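Local coordinates for protein thioredoxin (TrxA-1) (Sulfolobus solfataricus, PDB 3TCO) that probably reduces protein disulfides through a redox-active cysteine pair that can close into a disulfide, at residues 12-17 and 69-74; 25-30 and 37-42; 48-53 and 102-107; 79-82 and 87-90. All coordinates share one frame; numbering follows the deposited sequence.

Contact 1. Residues 12-17 and 69-74; sequences ENFDEV and DKYSVL
Phe14 and Tyr71 meet ring to ring, their side chains arriving from opposite directions. The CE2 corner of Phe14 lies 3.7 Å from Tyr71 CE1, and the Tyr71 hydroxyl oxygen OH comes to the edge of the phenylalanine ring, near its plane, 3.6 Å from Phe14 CE2. With the planes at 41° and the centroids 5.7 Å apart, the pair is oblique, neither a stack nor an edge-to-face pair. Phe14 reaches out from the start of helix 14-20 because its CG is anti to the backbone N (chi1 -168°); buried against Val26 and Ile67 as well, it suits a wholly apolar ring. Tyr71 is also edge-to-face with Phe82, and a tyrosine fits there because its ring has aromatic partners while its hydroxyl reaches a water.

The polar part runs through that one water. It donates to Asp15 OD1 at 2.7 Å, accepts from Lys70 NZ at 2.6 Å, and is hydrogen-bonded to Tyr71 OH at 2.9 Å. Lys70, extended through all four torsions, lays its CG over one face of the tyrosine ring and brings its ammonium group within 4.8 Å of Asp15 OD1, too far for direct contact.

At 69-74 the helix is closed by a Schellman motif with Ser72, of positive phi, as C-prime residue; in addition Ser72 OG donates to Tyr71 O from above the carbonyl plane.

The water thus links two opposite charges that do not touch, their attraction probably passed on through hydrogen bonds, beside an apolar ring pair; the tyrosine belongs to both.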
loop_
_atom_site.group_PDB
_atom_site.type_symbol
_atom_site.label_atom_id
_atom_site.label_comp_id
_atom_site.label_asym_id
_atom_site.label_seq_id
_atom_site.Cartn_x
_atom_site.Cartn_y
_atom_site.Cartn_z
ATOM N N GLU A 12 5.073 10.006 -10.581
ATOM C CA GLU A 12 5.716 11.245 -10.157
ATOM C C GLU A 12 6.420 11.155 -8.801
ATOM O O GLU A 12 7.478 11.750 -8.622
ATOM C CB GLU A 12 4.694 12.387 -10.153
ATOM C CG GLU A 12 5.291 13.781 -10.247
ATOM C CD GLU A 12 5.941 14.235 -8.953
ATOM O OE1 GLU A 12 5.310 14.044 -7.895
ATOM O OE2 GLU A 12 7.067 14.791 -8.998
ATOM N N ASN A 13 5.872 10.398 -7.849
ATOM C CA ASN A 13 6.521 10.315 -6.525
ATOM C C ASN A 13 6.785 8.914 -5.993
ATOM O O ASN A 13 7.334 8.753 -4.899
ATOM C CB ASN A 13 5.693 11.099 -5.487
ATOM C CG ASN A 13 4.298 10.521 -5.280
ATOM O OD1 ASN A 13 3.792 9.768 -6.116
ATOM N ND2 ASN A 13 3.663 10.885 -4.158
ATOM N N PHE A 14 6.422 7.892 -6.767
ATOM C CA PHE A 14 6.595 6.518 -6.302
ATOM C C PHE A 14 7.988 6.178 -5.793
ATOM O O PHE A 14 8.151 5.746 -4.646
ATOM C CB PHE A 14 6.232 5.528 -7.403
ATOM C CG PHE A 14 6.114 4.109 -6.924
ATOM C CD1 PHE A 14 4.915 3.639 -6.394
ATOM C CD2 PHE A 14 7.196 3.234 -7.017
ATOM C CE1 PHE A 14 4.787 2.322 -5.969
ATOM C CE2 PHE A 14 7.081 1.912 -6.591
ATOM C CZ PHE A 14 5.868 1.455 -6.066
ATOM N N ASP A 15 8.987 6.353 -6.648
ATOM C CA ASP A 15 10.350 6.022 -6.275
ATOM C C ASP A 15 10.912 6.827 -5.109
ATOM O O ASP A 15 11.462 6.240 -4.179
ATOM C CB ASP A 15 11.289 6.136 -7.484
ATOM C CG ASP A 15 11.070 5.024 -8.492
ATOM O OD1 ASP A 15 10.374 4.041 -8.149
ATOM O OD2 ASP A 15 11.597 5.130 -9.621
ATOM N N GLU A 16 10.764 8.149 -5.132
ATOM C CA GLU A 16 11.316 8.955 -4.042
ATOM C C GLU A 16 10.702 8.599 -2.692
ATOM O O GLU A 16 11.391 8.615 -1.674
ATOM C CB GLU A 16 11.152 10.457 -4.315
ATOM C CG GLU A 16 9.743 11.011 -4.237
ATOM C CD GLU A 16 9.638 12.398 -4.860
ATOM O OE1 GLU A 16 10.462 13.274 -4.529
ATOM O OE2 GLU A 16 8.727 12.620 -5.678
ATOM N N VAL A 17 9.413 8.281 -2.677
ATOM C CA VAL A 17 8.748 7.910 -1.421
ATOM C C VAL A 17 9.309 6.579 -0.893
ATOM O O VAL A 17 9.638 6.449 0.293
ATOM C CB VAL A 17 7.207 7.811 -1.632
ATOM C CG1 VAL A 17 6.532 7.182 -0.399
ATOM C CG2 VAL A 17 6.634 9.218 -1.901
ATOM N N ASP A 69 2.186 -3.117 -13.530
ATOM C CA ASP A 69 2.843 -4.141 -14.341
ATOM C C ASP A 69 4.238 -4.437 -13.806
ATOM O O ASP A 69 4.626 -5.596 -13.672
ATOM C CB ASP A 69 2.940 -3.701 -15.811
ATOM C CG ASP A 69 1.589 -3.659 -16.505
ATOM O OD1 ASP A 69 0.692 -4.443 -16.126
ATOM O OD2 ASP A 69 1.424 -2.852 -17.447
ATOM N N LYS A 70 4.989 -3.387 -13.491
ATOM C CA LYS A 70 6.337 -3.561 -12.970
ATOM C C LYS A 70 6.368 -4.546 -11.804
ATOM O O LYS A 70 7.259 -5.389 -11.731
ATOM C CB LYS A 70 6.914 -2.213 -12.526
ATOM C CG LYS A 70 8.339 -2.296 -11.989
ATOM C CD LYS A 70 8.994 -0.916 -11.817
ATOM C CE LYS A 70 10.377 -1.069 -11.196
ATOM N NZ LYS A 70 11.093 0.219 -10.980
ATOM N N TYR A 71 5.398 -4.451 -10.897
ATOM C CA TYR A 71 5.367 -5.350 -9.744
ATOM C C TYR A 71 4.375 -6.499 -9.889
ATOM O O TYR A 71 3.933 -7.074 -8.896
ATOM C CB TYR A 71 5.077 -4.552 -8.464
ATOM C CG TYR A 71 6.166 -3.563 -8.142
ATOM C CD1 TYR A 71 6.058 -2.226 -8.530
ATOM C CD2 TYR A 71 7.343 -3.971 -7.511
ATOM C CE1 TYR A 71 7.089 -1.325 -8.304
ATOM C CE2 TYR A 71 8.391 -3.070 -7.281
ATOM C CZ TYR A 71 8.253 -1.752 -7.681
ATOM O OH TYR A 71 9.270 -0.848 -7.463
ATOM N N SER A 72 4.045 -6.822 -11.137
ATOM C CA SER A 72 3.121 -7.897 -11.480
ATOM C C SER A 72 1.817 -7.943 -10.678
ATOM O O SER A 72 1.386 -9.006 -10.226
ATOM C CB SER A 72 3.838 -9.246 -11.376
ATOM O OG SER A 72 4.389 -9.423 -10.082
ATOM N N VAL A 73 1.178 -6.793 -10.516
ATOM C CA VAL A 73 -0.080 -6.741 -9.795
ATOM C C VAL A 73 -1.181 -7.205 -10.750
ATOM O O VAL A 73 -1.725 -6.417 -11.528
ATOM C CB VAL A 73 -0.368 -5.314 -9.309
ATOM C CG1 VAL A 73 -1.729 -5.254 -8.634
ATOM C CG2 VAL A 73 0.740 -4.874 -8.346
ATOM N N LEU A 74 -1.501 -8.494 -10.684
ATOM C CA LEU A 74 -2.523 -9.078 -11.554
ATOM C C LEU A 74 -3.907 -9.107 -10.917
ATOM O O LEU A 74 -4.925 -9.136 -11.618
ATOM C CB LEU A 74 -2.120 -10.497 -11.952
ATOM C CG LEU A 74 -0.809 -10.612 -12.736
ATOM C CD1 LEU A 74 -0.539 -12.075 -13.069
ATOM C CD2 LEU A 74 -0.893 -9.779 -14.017
HETATM O O HOH W 1 9.834 1.533 -9.088
#

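Contact 2. Residues 25-30 and 37-42; sequences LVDCWA and HLYEPI
Asp27 and Glu40 bring their carboxylates together between strand 23-29 and helix 34-49. Asp27 OD2 sits 2.8 Å from Glu40 OE1 and equally 2.8 Å from Glu40 OE2, and the two groups are nearly coplanar, their planes 22° apart. Glu40 gets there by a bend in its chain (chi2 -50°), which curls the carboxylate back toward the strand and places OE2 3.9 Å from Trp29 CB. An acidic chain of this length can cover the gap between two backbones whose axes lie 10.1 Å apart. Strand and helix are the first two elements of the beta-alpha-beta unit completed by strand 55-60, in the thioredoxin fold, and the Glu40 side chain also touches the CxxC motif at the helix start, whose Cys33 and Cys36 form a disulfide. The other oxygen of Asp27, OD1, meets Tyr39 at the edge of its ring, near the ring plane and 3.7 Å from Tyr39 CE2. That oxygen is buried, and no hydrogen-bonding partner is found for it. With an alanine in place of Asp27, the Glu40 carboxylate would probably lose its close neighbour and a gap would open along the Tyr39 ring edge. The Tyr39 hydroxyl is hydrogen-bonded to Thr79, which steadies the ring from its far end.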
loop_
_atom_site.group_PDB
_atom_site.type_symbol
_atom_site.label_atom_id
_atom_site.label_comp_id
_atom_site.label_asym_id
_atom_site.label_seq_id
_atom_site.Cartn_x
_atom_site.Cartn_y
_atom_site.Cartn_z
ATOM N N LEU A 25 4.020 1.197 2.452
ATOM C CA LEU A 25 3.043 0.217 1.986
ATOM C C LEU A 25 2.318 0.841 0.811
ATOM O O LEU A 25 2.170 2.061 0.740
ATOM C CB LEU A 25 2.035 -0.143 3.089
ATOM C CG LEU A 25 2.606 -0.886 4.302
ATOM C CD1 LEU A 25 3.109 0.125 5.337
ATOM C CD2 LEU A 25 1.519 -1.756 4.918
ATOM N N VAL A 26 1.862 0.006 -0.112
ATOM C CA VAL A 26 1.169 0.516 -1.285
ATOM C C VAL A 26 -0.081 -0.302 -1.563
ATOM O O VAL A 26 0.012 -1.448 -1.996
ATOM C CB VAL A 26 2.075 0.468 -2.552
ATOM C CG1 VAL A 26 1.358 1.148 -3.725
ATOM C CG2 VAL A 26 3.412 1.146 -2.279
ATOM N N ASP A 27 -1.241 0.283 -1.287
ATOM C CA ASP A 27 -2.519 -0.384 -1.527
ATOM C C ASP A 27 -2.870 -0.141 -3.004
ATOM O O ASP A 27 -3.173 0.976 -3.400
ATOM C CB ASP A 27 -3.598 0.197 -0.593
ATOM C CG ASP A 27 -5.019 -0.245 -0.967
ATOM O OD1 ASP A 27 -5.193 -1.265 -1.657
ATOM O OD2 ASP A 27 -5.967 0.437 -0.550
ATOM N N CYS A 28 -2.752 -1.188 -3.814
ATOM C CA CYS A 28 -3.066 -1.111 -5.240
ATOM C C CYS A 28 -4.569 -1.392 -5.341
ATOM O O CYS A 28 -5.042 -2.474 -4.974
ATOM C CB CYS A 28 -2.232 -2.145 -5.989
ATOM S SG CYS A 28 -0.421 -1.871 -5.789
ATOM N N TRP A 29 -5.321 -0.408 -5.830
ATOM C CA TRP A 29 -6.776 -0.523 -5.889
ATOM C C TRP A 29 -7.406 0.085 -7.140
ATOM O O TRP A 29 -6.720 0.608 -8.009
ATOM C CB TRP A 29 -7.368 0.211 -4.691
ATOM C CG TRP A 29 -7.124 1.701 -4.807
ATOM C CD1 TRP A 29 -5.921 2.342 -4.720
ATOM C CD2 TRP A 29 -8.093 2.711 -5.125
ATOM N NE1 TRP A 29 -6.077 3.686 -4.971
ATOM C CE2 TRP A 29 -7.398 3.941 -5.223
ATOM C CE3 TRP A 29 -9.477 2.696 -5.342
ATOM C CZ2 TRP A 29 -8.041 5.148 -5.527
ATOM C CZ3 TRP A 29 -10.121 3.897 -5.647
ATOM C CH2 TRP A 29 -9.398 5.108 -5.735
ATOM N N ALA A 30 -8.734 0.030 -7.174
ATOM C CA ALA A 30 -9.553 0.587 -8.252
ATOM C C ALA A 30 -10.968 0.712 -7.692
ATOM O O ALA A 30 -11.399 -0.125 -6.898
ATOM C CB ALA A 30 -9.537 -0.324 -9.476
ATOM N N HIS A 37 -12.956 -2.007 -2.015
ATOM C CA HIS A 37 -13.821 -1.102 -1.285
ATOM C C HIS A 37 -13.964 -1.540 0.174
ATOM O O HIS A 37 -14.015 -0.714 1.083
ATOM C CB HIS A 37 -15.183 -1.043 -1.990
ATOM C CG HIS A 37 -16.195 -0.191 -1.296
ATOM N ND1 HIS A 37 -17.027 -0.680 -0.310
ATOM C CD2 HIS A 37 -16.509 1.119 -1.439
ATOM C CE1 HIS A 37 -17.813 0.293 0.121
ATOM N NE2 HIS A 37 -17.518 1.395 -0.548
ATOM N N LEU A 38 -14.010 -2.847 0.396
ATOM C CA LEU A 38 -14.137 -3.382 1.743
ATOM C C LEU A 38 -12.831 -3.283 2.528
ATOM O O LEU A 38 -12.839 -3.174 3.752
ATOM C CB LEU A 38 -14.592 -4.836 1.681
ATOM C CG LEU A 38 -16.052 -5.008 1.243
ATOM C CD1 LEU A 38 -16.383 -6.481 1.084
ATOM C CD2 LEU A 38 -16.962 -4.361 2.284
ATOM N N TYR A 39 -11.709 -3.310 1.815
ATOM C CA TYR A 39 -10.388 -3.217 2.452
ATOM C C TYR A 39 -9.978 -1.767 2.795
ATOM O O TYR A 39 -9.284 -1.519 3.786
ATOM C CB TYR A 39 -9.359 -3.849 1.506
ATOM C CG TYR A 39 -7.907 -3.755 1.920
ATOM C CD1 TYR A 39 -7.491 -4.160 3.187
ATOM C CD2 TYR A 39 -6.936 -3.329 1.010
ATOM C CE1 TYR A 39 -6.149 -4.153 3.535
ATOM C CE2 TYR A 39 -5.580 -3.317 1.349
ATOM C CZ TYR A 39 -5.193 -3.733 2.612
ATOM O OH TYR A 39 -3.849 -3.765 2.938
ATOM N N GLU A 40 -10.426 -0.812 1.990
ATOM C CA GLU A 40 -10.041 0.578 2.193
ATOM C C GLU A 40 -10.130 1.145 3.619
ATOM O O GLU A 40 -9.157 1.719 4.110
ATOM C CB GLU A 40 -10.795 1.472 1.209
ATOM C CG GLU A 40 -10.551 1.081 -0.254
ATOM C CD GLU A 40 -9.065 0.919 -0.602
ATOM O OE1 GLU A 40 -8.312 1.912 -0.469
ATOM O OE2 GLU A 40 -8.649 -0.199 -1.009
ATOM N N PRO A 41 -11.278 0.995 4.303
ATOM C CA PRO A 41 -11.344 1.543 5.665
ATOM C C PRO A 41 -10.364 0.886 6.648
ATOM O O PRO A 41 -9.887 1.531 7.597
ATOM C CB PRO A 41 -12.817 1.339 6.048
ATOM C CG PRO A 41 -13.200 0.125 5.274
ATOM C CD PRO A 41 -12.562 0.380 3.920
ATOM N N ILE A 42 -10.062 -0.391 6.427
ATOM C CA ILE A 42 -9.118 -1.111 7.282
ATOM C C ILE A 42 -7.710 -0.568 7.010
ATOM O O ILE A 42 -6.938 -0.309 7.935
ATOM C CB ILE A 42 -9.151 -2.628 6.991
ATOM C CG1 ILE A 42 -10.544 -3.186 7.326
ATOM C CG2 ILE A 42 -8.058 -3.342 7.763
ATOM C CD1 ILE A 42 -11.005 -2.913 8.747
#

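Contact 3. Residues 48-53 and 102-107; sequences EKYKGK and STVNKY. With EDO (1,2-ethanediol), chain F.
The ring of Tyr50 takes the CG1 methyl of Val104 over the middle of one face. CG1 is 3.4 Å from the ring centroid and only 5° off the ring normal, a CH-pi contact of nearly ideal geometry. The methyl is close to every ring carbon, with Tyr50 CE2 3.5 Å away. Val104 presents this branch because CG1 is anti to its backbone N (chi1 172°), and valine suits the place because its short, stiff branch sets a methyl on the ring without needing room for a long chain. Beyond the ring, the hydroxyl oxygen of Tyr50 reaches Asn105 CB at 4.0 Å, so the flat side chain spans from the buried valine to the exposed flank of the helix, where a polar asparagine is at home. A serine in place of Tyr50 would probably leave the Val104 methyl without its aromatic platform and open a gap between the end of helix 34-49 and helix 97-107.

Polar contacts stay at the margins. Lys49 makes a salt bridge with Glu101, a second tie between the two helices. On the outer side, Lys106 NZ donates to both oxygens of a 1,2-ethanediol, at 2.8 Å to O1 and 3.1 Å to O2, a molecule probably taken up from the crystallisation liquor. Tyr50 and Val104 both also pack on Phe56 of strand 55-60, an arrangement that fits the thioredoxin fold, in which these two helices lie on the same face of the central sheet.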
loop_
_atom_site.group_PDB
_atom_site.type_symbol
_atom_site.label_atom_id
_atom_site.label_comp_id
_atom_site.label_asym_id
_atom_site.label_seq_id
_atom_site.Cartn_x
_atom_site.Cartn_y
_atom_site.Cartn_z
ATOM N N GLU A 48 -3.717 5.300 10.078
ATOM C CA GLU A 48 -3.904 6.313 11.111
ATOM C C GLU A 48 -3.181 5.869 12.393
ATOM O O GLU A 48 -2.536 6.676 13.068
ATOM C CB GLU A 48 -5.401 6.501 11.375
ATOM C CG GLU A 48 -5.750 7.434 12.526
ATOM C CD GLU A 48 -5.181 8.835 12.374
ATOM O OE1 GLU A 48 -5.031 9.321 11.234
ATOM O OE2 GLU A 48 -4.900 9.464 13.413
ATOM N N LYS A 49 -3.282 4.589 12.731
ATOM C CA LYS A 49 -2.618 4.088 13.930
ATOM C C LYS A 49 -1.116 4.323 13.867
ATOM O O LYS A 49 -0.480 4.571 14.899
ATOM C CB LYS A 49 -2.867 2.591 14.118
ATOM C CG LYS A 49 -4.299 2.203 14.458
ATOM C CD LYS A 49 -4.361 0.735 14.890
ATOM C CE LYS A 49 -5.781 0.321 15.249
ATOM N NZ LYS A 49 -5.837 -1.075 15.796
ATOM N N TYR A 50 -0.540 4.231 12.668
ATOM C CA TYR A 50 0.896 4.436 12.497
ATOM C C TYR A 50 1.221 5.772 11.840
ATOM O O TYR A 50 2.225 5.911 11.139
ATOM C CB TYR A 50 1.507 3.297 11.673
ATOM C CG TYR A 50 1.501 1.977 12.404
ATOM C CD1 TYR A 50 0.446 1.078 12.260
ATOM C CD2 TYR A 50 2.536 1.643 13.282
ATOM C CE1 TYR A 50 0.418 -0.124 12.974
ATOM C CE2 TYR A 50 2.512 0.444 14.003
ATOM C CZ TYR A 50 1.446 -0.429 13.841
ATOM O OH TYR A 50 1.395 -1.607 14.556
ATOM N N LYS A 51 0.366 6.758 12.065
ATOM C CA LYS A 51 0.587 8.088 11.503
ATOM C C LYS A 51 1.987 8.593 11.878
ATOM O O LYS A 51 2.398 8.489 13.032
ATOM C CB LYS A 51 -0.482 9.052 12.032
ATOM C CG LYS A 51 -0.343 10.477 11.535
ATOM C CD LYS A 51 -1.441 11.366 12.097
ATOM C CE LYS A 51 -1.255 12.807 11.621
ATOM N NZ LYS A 51 -2.456 13.639 11.963
ATOM N N GLY A 52 2.722 9.100 10.890
ATOM C CA GLY A 52 4.059 9.608 11.130
ATOM C C GLY A 52 5.166 8.575 11.219
ATOM O O GLY A 52 6.346 8.933 11.221
ATOM N N LYS A 53 4.811 7.294 11.256
ATOM C CA LYS A 53 5.814 6.243 11.403
ATOM C C LYS A 53 6.122 5.426 10.151
ATOM O O LYS A 53 7.220 4.886 10.016
ATOM C CB LYS A 53 5.404 5.310 12.548
ATOM C CG LYS A 53 5.183 6.043 13.876
ATOM C CD LYS A 53 4.943 5.067 15.027
ATOM C CE LYS A 53 4.928 5.789 16.374
ATOM N NZ LYS A 53 3.811 6.780 16.494
ATOM N N SER A 102 0.308 -6.444 12.340
ATOM C CA SER A 102 1.404 -7.330 12.708
ATOM C C SER A 102 2.586 -7.130 11.756
ATOM O O SER A 102 3.751 -7.087 12.180
ATOM C CB SER A 102 0.929 -8.786 12.651
ATOM O OG SER A 102 1.950 -9.664 13.074
ATOM N N THR A 103 2.275 -6.993 10.468
ATOM C CA THR A 103 3.301 -6.803 9.451
ATOM C C THR A 103 4.023 -5.474 9.645
ATOM O O THR A 103 5.257 -5.405 9.573
ATOM C CB THR A 103 2.684 -6.846 8.046
ATOM O OG1 THR A 103 2.047 -8.112 7.856
ATOM C CG2 THR A 103 3.756 -6.672 6.988
ATOM N N VAL A 104 3.257 -4.421 9.894
ATOM C CA VAL A 104 3.839 -3.105 10.120
ATOM C C VAL A 104 4.772 -3.134 11.336
ATOM O O VAL A 104 5.936 -2.715 11.256
ATOM C CB VAL A 104 2.739 -2.049 10.341
ATOM C CG1 VAL A 104 3.353 -0.720 10.768
ATOM C CG2 VAL A 104 1.930 -1.875 9.048
ATOM N N ASN A 105 4.261 -3.635 12.459
ATOM C CA ASN A 105 5.053 -3.716 13.678
ATOM C C ASN A 105 6.362 -4.457 13.416
ATOM O O ASN A 105 7.435 -4.026 13.840
ATOM C CB ASN A 105 4.252 -4.422 14.770
ATOM C CG ASN A 105 5.055 -4.629 16.033
ATOM O OD1 ASN A 105 5.498 -5.741 16.320
ATOM N ND2 ASN A 105 5.260 -3.556 16.792
ATOM N N LYS A 106 6.265 -5.569 12.702
ATOM C CA LYS A 106 7.431 -6.377 12.367
ATOM C C LYS A 106 8.520 -5.588 11.639
ATOM O O LYS A 106 9.707 -5.726 11.931
ATOM C CB LYS A 106 6.978 -7.559 11.503
ATOM C CG LYS A 106 8.083 -8.344 10.842
ATOM C CD LYS A 106 7.595 -9.733 10.435
ATOM C CE LYS A 106 6.454 -9.670 9.440
ATOM N NZ LYS A 106 6.010 -11.030 9.034
ATOM N N TYR A 107 8.121 -4.745 10.696
ATOM C CA TYR A 107 9.107 -3.996 9.941
ATOM C C TYR A 107 9.546 -2.671 10.521
ATOM O O TYR A 107 10.481 -2.062 10.003
ATOM C CB TYR A 107 8.628 -3.824 8.499
ATOM C CG TYR A 107 8.583 -5.143 7.776
ATOM C CD1 TYR A 107 7.414 -5.590 7.167
ATOM C CD2 TYR A 107 9.717 -5.964 7.720
ATOM C CE1 TYR A 107 7.368 -6.823 6.520
ATOM C CE2 TYR A 107 9.682 -7.191 7.075
ATOM C CZ TYR A 107 8.507 -7.618 6.477
ATOM O OH TYR A 107 8.468 -8.829 5.835
HETATM C C1 EDO F . 8.598 -12.999 7.065
HETATM O O1 EDO F . 8.290 -12.436 8.342
HETATM C C2 EDO F . 7.338 -13.627 6.466
HETATM O O2 EDO F . 6.328 -12.623 6.336
#

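Contact 4. Residues 79-82 and 87-90; sequences TLIF and LVDS
Ile81 and the pair Val88 and Asp89 form the tight centre of this antiparallel hairpin. Ile81 N donates to Asp89 O at 2.9 Å, while Ile81 O accepts a nearly linear bond from Val88 N (2.8 Å, 169° at the hydrogen) and a weak one of 3.4 Å from Asp89 N. One residue of strand 78-83 thus faces two of strand 86-92: a classic beta bulge, which shifts the register by one between Ile81 and Phe82. Val88 CG2 is turned back against Ile81 CG2, 3.6 Å away, the two side chains crossing at about a right angle. Ile81 is buried, with Thr103 and Tyr107 of helix 97-107 beside it, and a beta-branched residue suits such a strand position.

Residues 79-82 are all buried, whereas the side chains of 87-90 are more exposed. The side-chain contacts of Leu87 are wider: Phe82 CE2 lies 3.9 Å from Leu87 CB, and Leu80 CD2 is 4.1 Å from Leu87 CD1. Leu87 is exposed although apolar, whereas Asp89 and Ser90 are polar and partly exposed. Ser90 places OG beside Leu80 CD2, and Asp89 OD1 takes a bond within its own strand from Ser90 N at 2.7 Å, received on the anti side and 24° out of the carboxylate plane.

The chemistry is therefore divided: backbone bonds and aliphatic contacts join the two strands, while the hydroxyl of Ser90 and the carboxylate of Asp89 lie on opposite faces of the outermost strand.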
loop_
_atom_site.group_PDB
_atom_site.type_symbol
_atom_site.label_atom_id
_atom_site.label_comp_id
_atom_site.label_asym_id
_atom_site.label_seq_id
_atom_site.Cartn_x
_atom_site.Cartn_y
_atom_site.Cartn_z
ATOM N N THR A 79 -1.303 -5.377 -1.652
ATOM C CA THR A 79 -0.581 -4.424 -0.828
ATOM C C THR A 79 0.907 -4.739 -0.895
ATOM O O THR A 79 1.369 -5.742 -0.336
ATOM C CB THR A 79 -1.052 -4.497 0.642
ATOM O OG1 THR A 79 -2.468 -4.270 0.708
ATOM C CG2 THR A 79 -0.368 -3.439 1.461
ATOM N N LEU A 80 1.649 -3.894 -1.604
ATOM C CA LEU A 80 3.091 -4.054 -1.731
ATOM C C LEU A 80 3.701 -3.516 -0.448
ATOM O O LEU A 80 3.192 -2.537 0.114
ATOM C CB LEU A 80 3.618 -3.218 -2.897
ATOM C CG LEU A 80 2.948 -3.452 -4.258
ATOM C CD1 LEU A 80 3.496 -2.439 -5.279
ATOM C CD2 LEU A 80 3.204 -4.890 -4.695
ATOM N N ILE A 81 4.772 -4.149 0.017
ATOM C CA ILE A 81 5.449 -3.669 1.212
ATOM C C ILE A 81 6.933 -3.453 0.917
ATOM O O ILE A 81 7.645 -4.370 0.491
ATOM C CB ILE A 81 5.281 -4.640 2.395
ATOM C CG1 ILE A 81 3.775 -4.825 2.674
ATOM C CG2 ILE A 81 6.015 -4.075 3.636
ATOM C CD1 ILE A 81 3.458 -5.736 3.800
ATOM N N PHE A 82 7.382 -2.223 1.136
ATOM C CA PHE A 82 8.774 -1.852 0.884
ATOM C C PHE A 82 9.471 -1.467 2.172
ATOM O O PHE A 82 8.923 -0.704 2.964
ATOM C CB PHE A 82 8.856 -0.651 -0.060
ATOM C CG PHE A 82 8.346 -0.923 -1.449
ATOM C CD1 PHE A 82 6.991 -0.778 -1.755
ATOM C CD2 PHE A 82 9.224 -1.322 -2.452
ATOM C CE1 PHE A 82 6.516 -1.027 -3.058
ATOM C CE2 PHE A 82 8.755 -1.578 -3.759
ATOM C CZ PHE A 82 7.403 -1.427 -4.051
ATOM N N LEU A 87 11.307 -4.157 -2.079
ATOM C CA LEU A 87 10.095 -4.912 -1.776
ATOM C C LEU A 87 10.397 -6.118 -0.911
ATOM O O LEU A 87 11.237 -6.950 -1.265
ATOM C CB LEU A 87 9.412 -5.380 -3.064
ATOM C CG LEU A 87 8.021 -6.004 -2.917
ATOM C CD1 LEU A 87 7.226 -5.731 -4.168
ATOM C CD2 LEU A 87 8.132 -7.501 -2.688
ATOM N N VAL A 88 9.675 -6.223 0.204
ATOM C CA VAL A 88 9.849 -7.337 1.131
ATOM C C VAL A 88 8.621 -8.249 1.164
ATOM O O VAL A 88 8.664 -9.331 1.724
ATOM C CB VAL A 88 10.151 -6.819 2.555
ATOM C CG1 VAL A 88 11.365 -5.911 2.502
ATOM C CG2 VAL A 88 8.939 -6.067 3.131
ATOM N N ASP A 89 7.523 -7.806 0.573
ATOM C CA ASP A 89 6.320 -8.636 0.519
ATOM C C ASP A 89 5.301 -8.002 -0.402
ATOM O O ASP A 89 5.413 -6.831 -0.764
ATOM C CB ASP A 89 5.689 -8.804 1.912
ATOM C CG ASP A 89 4.916 -10.122 2.064
ATOM O OD1 ASP A 89 4.505 -10.738 1.051
ATOM O OD2 ASP A 89 4.707 -10.537 3.222
ATOM N N SER A 90 4.316 -8.802 -0.785
ATOM C CA SER A 90 3.217 -8.363 -1.633
ATOM C C SER A 90 2.055 -9.212 -1.146
ATOM O O SER A 90 2.089 -10.436 -1.286
ATOM C CB SER A 90 3.511 -8.656 -3.107
ATOM O OG SER A 90 2.418 -8.259 -3.930
#

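How the contacts relate
All four contacts belong to one thioredoxin fold, built on a central mixed sheet. Contacts 2 and 4 share that sheet through the neighbouring strands 23-29 and 78-83, their centres about 14 Å apart. Contact 1 joins the start of helix 14-20 to the end of helix 65-70, and contact 3, its centre about 21 Å from that of contact 1 across the chain's centre, joins helices 34-49 and 97-107; contacts 2 and 3 both use helix 34-49. Along the chain contact 2 falls within the span of contact 1, contact 4 within that of contact 3, and the spans of contacts 1 and 3 interlock. Contacts 1 and 3 both pack on contact 4, so the helices on both faces are tied through the strands into one compact core.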